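Penicillin-binding protein (Bacillus halodurans, PDB 3TG9) probably acts as a serine hydrolase of the beta-lactamase and penicillin-binding-protein family, forming an acyl-enzyme with penicillin-like compounds. Local coordinates at residues B[49-61]-B[288-300]. Residues are numbered along the deposited sequence; the frame is centred on the assembly and turned at random.
Sequences TRFGIASGCKLFT and HVMGYDPGVCFHS
With CG anti to the backbone N (chi1 175°), the Phe298 ring turns one face to Ile53, whose CB sits over it 3.8 Å from the ring centroid, 14° off the normal, in a CH-pi contact. Ile53 CG2, anti to the carbonyl carbon and beside the backbone N, is thereby laid along Phe298 CD1 and CE1. Gly56, lacking a side chain, brings its CA obliquely to the same ring, 3.8 Å from Phe298 CE2. Gly291, equally bare, lets its CA come within 3.7 Å of Ile53 O. The small Ala54 methyl points toward strand 288-293, 3.2 Å from Asp293 OD2, and Val296 CG1 packs against Gly52 O. Farther along, Leu59 CB meets Val289 CG1 at 3.9 Å.

Water bridges supply the polar links: one takes the N-H of Ala54 and donates to Asp293 OD2, another joins Ser55 OG, 2.7 Å away, to Tyr292 N. Ser55 OG also bonds to Tyr152, and Lys58 to Tyr152 and Asn154, consistent with the SxxK nucleophile motif of this family. Gly291 thus lets strand 288-293 run close to Ser55 and bring the N-H of Tyr292 to the water on Ser55 OG, probably part of the oxyanion hole, as in related serine enzymes.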
loop_
_atom_site.group_PDB
_atom_site.type_symbol
_atom_site.label_atom_id
_atom_site.label_comp_id
_atom_site.label_asym_id
_atom_site.label_seq_id
_atom_site.Cartn_x
_atom_site.Cartn_y
_atom_site.Cartn_z
ATOM N N THR B 49 2.026 7.842 -18.535
ATOM C CA THR B 49 1.939 7.042 -17.321
ATOM C C THR B 49 3.337 6.645 -16.860
ATOM O O THR B 49 4.137 6.149 -17.660
ATOM C CB THR B 49 1.178 5.736 -17.585
ATOM O OG1 THR B 49 -0.110 6.020 -18.144
ATOM C CG2 THR B 49 1.014 4.944 -16.305
ATOM N N ARG B 50 3.629 6.857 -15.578
ATOM C CA ARG B 50 4.891 6.394 -15.004
ATOM C C ARG B 50 4.831 4.938 -14.567
ATOM O O ARG B 50 3.856 4.506 -13.949
ATOM C CB ARG B 50 5.295 7.243 -13.808
ATOM C CG ARG B 50 5.815 8.582 -14.179
ATOM C CD ARG B 50 4.756 9.654 -13.956
ATOM N NE ARG B 50 5.439 10.914 -13.734
ATOM C CZ ARG B 50 5.050 11.835 -12.876
ATOM N NH1 ARG B 50 3.942 11.656 -12.167
ATOM N NH2 ARG B 50 5.767 12.947 -12.752
ATOM N N PHE B 51 5.893 4.196 -14.877
ATOM C CA PHE B 51 5.987 2.788 -14.531
ATOM C C PHE B 51 7.232 2.522 -13.694
ATOM O O PHE B 51 8.285 3.109 -13.937
ATOM C CB PHE B 51 6.057 1.928 -15.791
ATOM C CG PHE B 51 4.810 1.956 -16.626
ATOM C CD1 PHE B 51 3.829 0.993 -16.455
ATOM C CD2 PHE B 51 4.631 2.929 -17.602
ATOM C CE1 PHE B 51 2.694 0.998 -17.231
ATOM C CE2 PHE B 51 3.499 2.939 -18.382
ATOM C CZ PHE B 51 2.525 1.972 -18.196
ATOM N N GLY B 52 7.108 1.643 -12.704
ATOM C CA GLY B 52 8.274 1.154 -11.988
ATOM C C GLY B 52 9.067 0.269 -12.931
ATOM O O GLY B 52 8.478 -0.422 -13.766
ATOM N N ILE B 53 10.391 0.282 -12.812
ATOM C CA ILE B 53 11.238 -0.469 -13.755
ATOM C C ILE B 53 12.178 -1.498 -13.115
ATOM O O ILE B 53 13.048 -2.069 -13.792
ATOM C CB ILE B 53 12.050 0.485 -14.661
ATOM C CG1 ILE B 53 13.182 1.152 -13.879
ATOM C CG2 ILE B 53 11.136 1.568 -15.271
ATOM C CD1 ILE B 53 13.977 2.161 -14.721
ATOM N N ALA B 54 12.003 -1.742 -11.817
ATOM C CA ALA B 54 12.811 -2.739 -11.126
ATOM C C ALA B 54 14.298 -2.502 -11.390
ATOM O O ALA B 54 14.759 -1.359 -11.319
ATOM C CB ALA B 54 12.392 -4.125 -11.562
ATOM N N SER B 55 15.033 -3.571 -11.714
ATOM C CA SER B 55 16.474 -3.498 -11.999
ATOM C C SER B 55 16.883 -2.631 -13.200
ATOM O O SER B 55 18.066 -2.398 -13.421
ATOM C CB SER B 55 17.063 -4.906 -12.196
ATOM O OG SER B 55 17.156 -5.601 -10.967
ATOM N N GLY B 56 15.927 -2.171 -13.992
ATOM C CA GLY B 56 16.264 -1.310 -15.110
ATOM C C GLY B 56 17.137 -0.138 -14.695
ATOM O O GLY B 56 17.984 0.315 -15.466
ATOM N N CYS B 57 16.938 0.355 -13.474
ATOM C CA CYS B 57 17.580 1.595 -13.038
ATOM C C CYS B 57 18.950 1.398 -12.379
ATOM O O CYS B 57 19.540 2.357 -11.868
ATOM C CB CYS B 57 16.655 2.393 -12.109
ATOM S SG CYS B 57 16.280 1.570 -10.567
ATOM N N LYS B 58 19.445 0.163 -12.370
ATOM C CA LYS B 58 20.838 -0.085 -12.001
ATOM C C LYS B 58 21.759 0.721 -12.912
ATOM O O LYS B 58 22.852 1.109 -12.507
ATOM C CB LYS B 58 21.191 -1.569 -12.100
ATOM C CG LYS B 58 20.720 -2.406 -10.927
ATOM C CD LYS B 58 21.425 -3.763 -10.892
ATOM C CE LYS B 58 21.113 -4.480 -9.591
ATOM N NZ LYS B 58 19.697 -4.916 -9.543
ATOM N N LEU B 59 21.303 0.966 -14.141
ATOM C CA LEU B 59 22.029 1.801 -15.100
ATOM C C LEU B 59 22.237 3.232 -14.593
ATOM O O LEU B 59 23.305 3.816 -14.807
ATOM C CB LEU B 59 21.302 1.836 -16.449
ATOM C CG LEU B 59 21.891 2.760 -17.527
ATOM C CD1 LEU B 59 23.359 2.459 -17.781
ATOM C CD2 LEU B 59 21.105 2.622 -18.808
ATOM N N PHE B 60 21.211 3.793 -13.945
ATOM C CA PHE B 60 21.290 5.153 -13.415
ATOM C C PHE B 60 22.308 5.184 -12.285
ATOM O O PHE B 60 22.993 6.183 -12.078
ATOM C CB PHE B 60 19.936 5.651 -12.864
ATOM C CG PHE B 60 18.757 5.419 -13.781
ATOM C CD1 PHE B 60 18.935 5.075 -15.113
ATOM C CD2 PHE B 60 17.459 5.566 -13.302
ATOM C CE1 PHE B 60 17.840 4.862 -15.944
ATOM C CE2 PHE B 60 16.362 5.355 -14.127
ATOM C CZ PHE B 60 16.561 4.998 -15.453
ATOM N N THR B 61 22.386 4.089 -11.535
ATOM C CA THR B 61 23.365 3.983 -10.462
ATOM C C THR B 61 24.773 3.979 -11.048
ATOM O O THR B 61 25.666 4.653 -10.539
ATOM C CB THR B 61 23.147 2.715 -9.624
ATOM O OG1 THR B 61 21.800 2.694 -9.143
ATOM C CG2 THR B 61 24.100 2.676 -8.445
ATOM N N HIS B 288 21.424 -3.015 -23.341
ATOM C CA HIS B 288 20.073 -3.124 -22.815
ATOM C C HIS B 288 20.000 -3.301 -21.314
ATOM O O HIS B 288 20.936 -3.782 -20.674
ATOM C CB HIS B 288 19.294 -4.232 -23.544
ATOM C CG HIS B 288 19.778 -5.618 -23.258
ATOM N ND1 HIS B 288 20.990 -6.097 -23.720
ATOM C CD2 HIS B 288 19.201 -6.643 -22.592
ATOM C CE1 HIS B 288 21.141 -7.353 -23.332
ATOM N NE2 HIS B 288 20.073 -7.703 -22.641
ATOM N N VAL B 289 18.876 -2.880 -20.751
ATOM C CA VAL B 289 18.580 -3.146 -19.352
ATOM C C VAL B 289 17.224 -3.809 -19.267
ATOM O O VAL B 289 16.436 -3.759 -20.207
ATOM C CB VAL B 289 18.584 -1.871 -18.492
ATOM C CG1 VAL B 289 19.985 -1.307 -18.377
ATOM C CG2 VAL B 289 17.612 -0.836 -19.054
ATOM N N MET B 290 16.957 -4.431 -18.128
ATOM C CA MET B 290 15.681 -5.066 -17.892
ATOM C C MET B 290 15.449 -5.084 -16.400
ATOM O O MET B 290 16.358 -4.814 -15.621
ATOM C CB MET B 290 15.714 -6.493 -18.391
ATOM C CG MET B 290 16.592 -7.344 -17.518
ATOM S SD MET B 290 17.534 -8.530 -18.429
ATOM C CE MET B 290 18.404 -7.465 -19.566
ATOM N N GLY B 291 14.235 -5.423 -16.000
ATOM C CA GLY B 291 13.918 -5.541 -14.591
ATOM C C GLY B 291 12.660 -6.353 -14.444
ATOM O O GLY B 291 11.754 -6.243 -15.272
ATOM N N TYR B 292 12.625 -7.187 -13.408
ATOM C CA TYR B 292 11.430 -7.928 -13.037
ATOM C C TYR B 292 11.180 -7.837 -11.532
ATOM O O TYR B 292 12.054 -8.164 -10.723
ATOM C CB TYR B 292 11.551 -9.394 -13.456
ATOM C CG TYR B 292 11.438 -9.597 -14.947
ATOM C CD1 TYR B 292 12.510 -9.312 -15.798
ATOM C CD2 TYR B 292 10.258 -10.071 -15.508
ATOM C CE1 TYR B 292 12.406 -9.497 -17.185
ATOM C CE2 TYR B 292 10.144 -10.259 -16.881
ATOM C CZ TYR B 292 11.218 -9.974 -17.714
ATOM O OH TYR B 292 11.071 -10.167 -19.065
ATOM N N ASP B 293 9.986 -7.376 -11.169
ATOM C CA ASP B 293 9.555 -7.336 -9.776
ATOM C C ASP B 293 8.120 -7.851 -9.751
ATOM O O ASP B 293 7.467 -7.926 -10.799
ATOM C CB ASP B 293 9.578 -5.898 -9.237
ATOM C CG ASP B 293 10.921 -5.500 -8.625
ATOM O OD1 ASP B 293 11.661 -6.383 -8.150
ATOM O OD2 ASP B 293 11.229 -4.280 -8.604
ATOM N N PRO B 294 7.616 -8.213 -8.563
ATOM C CA PRO B 294 6.174 -8.466 -8.481
ATOM C C PRO B 294 5.366 -7.285 -9.029
ATOM O O PRO B 294 5.546 -6.159 -8.577
ATOM C CB PRO B 294 5.952 -8.645 -6.976
ATOM C CG PRO B 294 7.256 -9.318 -6.518
ATOM C CD PRO B 294 8.326 -8.607 -7.325
ATOM N N GLY B 295 4.515 -7.547 -10.017
ATOM C CA GLY B 295 3.705 -6.518 -10.643
ATOM C C GLY B 295 4.429 -5.599 -11.614
ATOM O O GLY B 295 3.885 -4.563 -12.013
ATOM N N VAL B 296 5.653 -5.968 -11.991
ATOM C CA VAL B 296 6.508 -5.112 -12.812
ATOM C C VAL B 296 7.382 -5.904 -13.782
ATOM O O VAL B 296 8.008 -6.894 -13.396
ATOM C CB VAL B 296 7.487 -4.333 -11.932
ATOM C CG1 VAL B 296 8.515 -3.620 -12.788
ATOM C CG2 VAL B 296 6.746 -3.353 -11.033
ATOM N N CYS B 297 7.444 -5.459 -15.036
ATOM C CA CYS B 297 8.504 -5.907 -15.948
ATOM C C CYS B 297 8.892 -4.789 -16.921
ATOM O O CYS B 297 8.126 -3.853 -17.156
ATOM C CB CYS B 297 8.143 -7.209 -16.669
ATOM S SG CYS B 297 6.739 -7.110 -17.788
ATOM N N PHE B 298 10.100 -4.882 -17.461
ATOM C CA PHE B 298 10.709 -3.764 -18.156
ATOM C C PHE B 298 11.850 -4.266 -19.034
ATOM O O PHE B 298 12.680 -5.043 -18.583
ATOM C CB PHE B 298 11.252 -2.777 -17.125
ATOM C CG PHE B 298 12.012 -1.614 -17.712
ATOM C CD1 PHE B 298 11.348 -0.600 -18.396
ATOM C CD2 PHE B 298 13.391 -1.520 -17.558
ATOM C CE1 PHE B 298 12.035 0.487 -18.907
ATOM C CE2 PHE B 298 14.080 -0.440 -18.060
ATOM C CZ PHE B 298 13.401 0.565 -18.745
ATOM N N HIS B 299 11.872 -3.830 -20.287
ATOM C CA HIS B 299 13.004 -4.091 -21.176
ATOM C C HIS B 299 13.250 -2.845 -21.977
ATOM O O HIS B 299 12.314 -2.251 -22.500
ATOM C CB HIS B 299 12.725 -5.246 -22.138
ATOM C CG HIS B 299 13.045 -6.590 -21.573
ATOM N ND1 HIS B 299 12.091 -7.420 -21.031
ATOM C CD2 HIS B 299 14.224 -7.252 -21.462
ATOM C CE1 HIS B 299 12.661 -8.532 -20.604
ATOM N NE2 HIS B 299 13.957 -8.453 -20.857
ATOM N N SER B 300 14.506 -2.438 -22.066
ATOM C CA SER B 300 14.843 -1.275 -22.869
ATOM C C SER B 300 16.235 -1.440 -23.465
ATOM O O SER B 300 17.110 -2.051 -22.850
ATOM C CB SER B 300 14.758 -0.007 -22.027
ATOM O OG SER B 300 14.652 1.135 -22.847
HETATM O O HOH W 1 8.278 -1.130 -16.412
HETATM O O HOH W 2 10.190 -1.677 -9.811
HETATM O O HOH W 3 19.093 -4.161 -16.027
HETATM O O HOH W 4 14.721 -6.750 -11.407
#